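Local coordinates for putative tryptophan halogenase (Xanthomonas campestris pv. campestris, PDB 6Y1W), which probably works as a flavin-dependent halogenase, using FAD to halogenate an aromatic substrate, at residues A[60-72]-A[347-359]. Numbering follows the deposited sequence.
Sequences EATIPSLVTFHRL and ESTNIHLIQRGIV. With BUD ((2S,3S)-butane-2,3-diol), chain H.
Asn350, in the first turn of helix 350-363, donates from ND2 to Glu60 OE2 over 2.7 Å; the bond is nearly straight (169°), uses the syn lone pair, and finds carboxylate and amide nearly coplanar. Water 1 donates to the same OE2 and to Ala61 O and accepts from Ile351 N, bridging strand 59-61 to the start of the helix.

Further along, Ser65 OG and His352 ND1 lie 2.8 Å apart in a hydrogen bond at the imidazole edge. Gln355 keeps CG opposite its backbone N and runs straight beyond it (chi2 177°), which carries the amide to helix 65-73. There NE2 donates to Ser65 O at 2.9 Å, from above the carbonyl plane; that oxygen also accepts from Phe69 N. NE2 also donates to a bound MES, probably from the crystallisation liquor, while water 2 links Gln355 OE1 to Ser65 OG.

Apolar groups fill in between. Ile63 CD1 sits 3.6 Å from His352 CB, Leu66 CD1 meets Ile351 CG2 at 3.8 Å, and Val359 CG2 and Ile358 CG2 lie at the edge of the Phe69 ring. The Gln355 and Phe69 side chains run past each other in opposite directions, ring and amide planes close to parallel, with Gln355 OE1 3.2 Å from Phe69 CB.

At the other end Ser348 OG and Thr62 O both bind Lys89 NZ, the predicted catalytic lysine. With Ile351 a predicted FAD contact and Glu347 a predicted tryptophan-binding residue, this buried junction is consistent with the region between flavin and substrate sites in flavin-dependent tryptophan halogenases.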
loop_
_atom_site.group_PDB
_atom_site.type_symbol
_atom_site.label_atom_id
_atom_site.label_comp_id
_atom_site.label_asym_id
_atom_site.label_seq_id
_atom_site.Cartn_x
_atom_site.Cartn_y
_atom_site.Cartn_z
ATOM N N GLU A 60 17.039 24.144 1.986
ATOM C CA GLU A 60 16.529 22.911 1.414
ATOM C C GLU A 60 15.026 22.818 1.611
ATOM O O GLU A 60 14.521 23.176 2.678
ATOM C CB GLU A 60 17.255 21.722 2.089
ATOM C CG GLU A 60 16.912 20.393 1.531
ATOM C CD GLU A 60 17.966 19.310 1.844
ATOM O OE1 GLU A 60 19.063 19.580 2.394
ATOM O OE2 GLU A 60 17.681 18.157 1.483
ATOM N N ALA A 61 14.303 22.314 0.605
ATOM C CA ALA A 61 12.876 22.040 0.755
ATOM C C ALA A 61 12.630 20.566 1.149
ATOM O O ALA A 61 13.480 19.695 0.964
ATOM C CB ALA A 61 12.138 22.378 -0.549
ATOM N N THR A 62 11.473 20.324 1.760
ATOM C CA THR A 62 11.144 19.020 2.340
ATOM C C THR A 62 9.720 18.650 1.924
ATOM O O THR A 62 9.033 19.385 1.185
ATOM C CB THR A 62 11.247 19.021 3.889
ATOM O OG1 THR A 62 10.416 20.054 4.428
ATOM C CG2 THR A 62 12.680 19.286 4.381
ATOM N N ILE A 63 9.285 17.475 2.352
ATOM C CA ILE A 63 7.927 17.006 2.062
ATOM C C ILE A 63 7.252 16.518 3.341
ATOM O O ILE A 63 7.913 16.433 4.398
ATOM C CB ILE A 63 7.949 15.944 0.941
ATOM C CG1 ILE A 63 8.919 14.822 1.241
ATOM C CG2 ILE A 63 8.348 16.607 -0.413
ATOM C CD1 ILE A 63 8.849 13.720 0.137
ATOM N N PRO A 64 5.949 16.227 3.312
ATOM C CA PRO A 64 5.213 16.091 4.585
ATOM C C PRO A 64 5.650 14.932 5.452
ATOM O O PRO A 64 5.304 14.918 6.641
ATOM C CB PRO A 64 3.758 15.929 4.131
ATOM C CG PRO A 64 3.700 16.778 2.847
ATOM C CD PRO A 64 5.012 16.470 2.182
ATOM N N SER A 65 6.345 13.935 4.908
ATOM C CA SER A 65 6.842 12.874 5.780
ATOM C C SER A 65 7.711 13.415 6.916
ATOM O O SER A 65 7.814 12.761 7.963
ATOM C CB SER A 65 7.599 11.844 4.939
ATOM O OG SER A 65 8.696 12.467 4.271
ATOM N N LEU A 66 8.366 14.572 6.743
ATOM C CA LEU A 66 9.201 15.061 7.834
ATOM C C LEU A 66 8.345 15.487 9.020
ATOM O O LEU A 66 8.817 15.463 10.158
ATOM C CB LEU A 66 10.087 16.233 7.406
ATOM C CG LEU A 66 11.242 16.557 8.366
ATOM C CD1 LEU A 66 12.289 15.438 8.401
ATOM C CD2 LEU A 66 11.949 17.848 7.969
ATOM N N VAL A 67 7.109 15.925 8.773
ATOM C CA VAL A 67 6.213 16.255 9.884
ATOM C C VAL A 67 5.993 15.014 10.739
ATOM O O VAL A 67 6.025 15.059 11.978
ATOM C CB VAL A 67 4.879 16.813 9.358
ATOM C CG1 VAL A 67 3.983 17.256 10.523
ATOM C CG2 VAL A 67 5.106 17.980 8.420
ATOM N N THR A 68 5.765 13.885 10.085
ATOM C CA THR A 68 5.635 12.625 10.811
ATOM C C THR A 68 6.920 12.250 11.540
ATOM O O THR A 68 6.863 11.770 12.679
ATOM C CB THR A 68 5.223 11.534 9.825
ATOM O OG1 THR A 68 3.971 11.905 9.246
ATOM C CG2 THR A 68 5.080 10.176 10.539
ATOM N N PHE A 69 8.083 12.395 10.897
ATOM C CA PHE A 69 9.360 12.103 11.572
ATOM C C PHE A 69 9.461 12.829 12.919
ATOM O O PHE A 69 9.867 12.249 13.941
ATOM C CB PHE A 69 10.528 12.542 10.653
ATOM C CG PHE A 69 11.910 12.049 11.088
ATOM C CD1 PHE A 69 12.185 10.690 11.172
ATOM C CD2 PHE A 69 12.926 12.974 11.365
ATOM C CE1 PHE A 69 13.495 10.244 11.512
ATOM C CE2 PHE A 69 14.225 12.548 11.736
ATOM C CZ PHE A 69 14.504 11.192 11.793
ATOM N N HIS A 70 9.094 14.108 12.946
ATOM C CA HIS A 70 9.217 14.855 14.190
ATOM C C HIS A 70 8.182 14.405 15.207
ATOM O O HIS A 70 8.470 14.427 16.407
ATOM C CB HIS A 70 9.128 16.363 13.900
ATOM C CG HIS A 70 10.336 16.849 13.186
ATOM N ND1 HIS A 70 10.433 18.108 12.632
ATOM C CD2 HIS A 70 11.532 16.248 12.974
ATOM C CE1 HIS A 70 11.630 18.249 12.084
ATOM N NE2 HIS A 70 12.315 17.139 12.278
ATOM N N ARG A 71 7.024 13.931 14.751
ATOM C CA ARG A 71 6.079 13.328 15.683
ATOM C C ARG A 71 6.638 12.069 16.310
ATOM O O ARG A 71 6.421 11.823 17.502
ATOM C CB ARG A 71 4.767 13.021 14.981
ATOM C CG ARG A 71 4.040 14.273 14.707
ATOM C CD ARG A 71 2.565 14.048 14.503
ATOM N NE ARG A 71 2.012 15.352 14.180
ATOM C CZ ARG A 71 1.441 15.661 13.029
ATOM N NH1 ARG A 71 1.320 14.735 12.078
ATOM N NH2 ARG A 71 0.994 16.903 12.842
ATOM N N LEU A 72 7.316 11.231 15.517
ATOM C CA LEU A 72 7.899 10.015 16.087
ATOM C C LEU A 72 8.966 10.371 17.109
ATOM O O LEU A 72 9.093 9.708 18.144
ATOM C CB LEU A 72 8.532 9.129 14.992
ATOM C CG LEU A 72 7.641 8.766 13.806
ATOM C CD1 LEU A 72 8.427 7.934 12.787
ATOM C CD2 LEU A 72 6.381 8.055 14.251
ATOM N N GLU A 347 11.752 17.272 -6.768
ATOM C CA GLU A 347 10.571 17.020 -5.952
ATOM C C GLU A 347 10.924 16.946 -4.466
ATOM O O GLU A 347 10.194 16.337 -3.685
ATOM C CB GLU A 347 9.849 15.729 -6.385
ATOM C CG GLU A 347 9.037 15.892 -7.688
ATOM C CD GLU A 347 7.739 16.675 -7.505
ATOM O OE1 GLU A 347 7.313 16.913 -6.343
ATOM O OE2 GLU A 347 7.119 17.087 -8.561
ATOM N N SER A 348 12.035 17.568 -4.054
ATOM C CA SER A 348 12.371 17.741 -2.635
ATOM C C SER A 348 12.361 16.413 -1.880
ATOM O O SER A 348 11.763 16.296 -0.812
ATOM C CB SER A 348 11.440 18.749 -1.921
ATOM O OG SER A 348 11.131 19.918 -2.722
ATOM N N THR A 349 13.069 15.419 -2.412
ATOM C CA THR A 349 13.059 14.073 -1.835
ATOM C C THR A 349 14.323 13.726 -1.035
ATOM O O THR A 349 14.357 12.642 -0.448
ATOM C CB THR A 349 12.851 13.007 -2.921
ATOM O OG1 THR A 349 13.729 13.239 -4.045
ATOM C CG2 THR A 349 11.402 12.976 -3.402
ATOM N N ASN A 350 15.341 14.593 -0.946
ATOM C CA ASN A 350 16.615 14.186 -0.317
ATOM C C ASN A 350 16.435 13.806 1.156
ATOM O O ASN A 350 16.807 12.704 1.598
ATOM C CB ASN A 350 17.640 15.331 -0.435
ATOM C CG ASN A 350 18.899 15.078 0.399
ATOM O OD1 ASN A 350 19.571 14.082 0.158
ATOM N ND2 ASN A 350 19.229 15.964 1.376
ATOM N N ILE A 351 15.885 14.729 1.954
ATOM C CA ILE A 351 15.710 14.434 3.375
ATOM C C ILE A 351 14.726 13.293 3.599
ATOM O O ILE A 351 14.916 12.474 4.511
ATOM C CB ILE A 351 15.334 15.735 4.109
ATOM C CG1 ILE A 351 16.626 16.522 4.344
ATOM C CG2 ILE A 351 14.627 15.447 5.466
ATOM C CD1 ILE A 351 16.389 17.933 4.889
ATOM N N HIS A 352 13.706 13.180 2.752
ATOM C CA HIS A 352 12.753 12.078 2.840
ATOM C C HIS A 352 13.449 10.735 2.679
ATOM O O HIS A 352 13.138 9.770 3.390
ATOM C CB HIS A 352 11.690 12.272 1.765
ATOM C CG HIS A 352 10.844 11.060 1.555
ATOM N ND1 HIS A 352 9.735 10.788 2.328
ATOM C CD2 HIS A 352 10.935 10.058 0.650
ATOM C CE1 HIS A 352 9.173 9.662 1.906
ATOM N NE2 HIS A 352 9.881 9.207 0.882
ATOM N N LEU A 353 14.381 10.645 1.724
ATOM C CA LEU A 353 15.039 9.369 1.508
ATOM C C LEU A 353 15.949 9.006 2.666
ATOM O O LEU A 353 16.085 7.825 2.968
ATOM C CB LEU A 353 15.822 9.384 0.197
ATOM C CG LEU A 353 14.870 9.245 -0.999
ATOM C CD1 LEU A 353 15.592 9.692 -2.273
ATOM C CD2 LEU A 353 14.284 7.840 -1.153
ATOM N N ILE A 354 16.559 9.998 3.326
ATOM C CA ILE A 354 17.277 9.725 4.576
ATOM C C ILE A 354 16.315 9.179 5.621
ATOM O O ILE A 354 16.575 8.156 6.273
ATOM C CB ILE A 354 17.978 11.000 5.079
ATOM C CG1 ILE A 354 19.099 11.401 4.107
ATOM C CG2 ILE A 354 18.604 10.708 6.462
ATOM C CD1 ILE A 354 19.647 12.836 4.370
ATOM N N GLN A 355 15.191 9.881 5.823
ATOM C CA GLN A 355 14.218 9.469 6.826
ATOM C C GLN A 355 13.719 8.061 6.555
ATOM O O GLN A 355 13.606 7.249 7.484
ATOM C CB GLN A 355 13.039 10.436 6.833
ATOM C CG GLN A 355 11.822 9.877 7.559
ATOM C CD GLN A 355 10.690 10.887 7.623
ATOM O OE1 GLN A 355 10.913 12.115 7.461
ATOM N NE2 GLN A 355 9.476 10.404 7.914
ATOM N N ARG A 356 13.415 7.740 5.281
ATOM C CA ARG A 356 12.928 6.380 4.999
ATOM C C ARG A 356 13.968 5.330 5.370
ATOM O O ARG A 356 13.632 4.273 5.917
ATOM C CB ARG A 356 12.556 6.218 3.521
ATOM C CG ARG A 356 11.347 7.044 3.100
ATOM C CD ARG A 356 10.055 6.621 3.840
ATOM N NE ARG A 356 9.838 5.197 3.641
ATOM C CZ ARG A 356 9.517 4.339 4.604
ATOM N NH1 ARG A 356 9.376 4.756 5.864
ATOM N NH2 ARG A 356 9.350 3.049 4.299
ATOM N N GLY A 357 15.233 5.580 5.046
ATOM C CA GLY A 357 16.261 4.607 5.375
ATOM C C GLY A 357 16.353 4.400 6.877
ATOM O O GLY A 357 16.570 3.279 7.347
ATOM N N ILE A 358 16.204 5.485 7.644
ATOM C CA ILE A 358 16.303 5.416 9.109
ATOM C C ILE A 358 15.083 4.701 9.693
ATOM O O ILE A 358 15.200 3.786 10.532
ATOM C CB ILE A 358 16.422 6.842 9.691
ATOM C CG1 ILE A 358 17.736 7.492 9.286
ATOM C CG2 ILE A 358 16.251 6.808 11.249
ATOM C CD1 ILE A 358 17.742 9.024 9.494
ATOM N N VAL A 359 13.893 5.154 9.310
ATOM C CA VAL A 359 12.663 4.583 9.839
ATOM C C VAL A 359 12.576 3.110 9.474
ATOM O O VAL A 359 12.202 2.270 10.304
ATOM C CB VAL A 359 11.441 5.367 9.325
ATOM C CG1 VAL A 359 10.111 4.615 9.675
ATOM C CG2 VAL A 359 11.435 6.749 9.973
HETATM C C1 BUD H . 5.169 14.518 -1.283
HETATM O O1 BUD H . 4.601 14.986 -3.540
HETATM C C2 BUD H . 4.543 13.971 -2.566
HETATM O O2 BUD H . 2.468 12.972 -3.432
HETATM C C3 BUD H . 3.086 13.574 -2.304
HETATM C C4 BUD H . 3.047 12.590 -1.129
HETATM O O HOH W 1 15.046 17.524 1.067
HETATM O O HOH W 2 11.056 13.613 5.153
#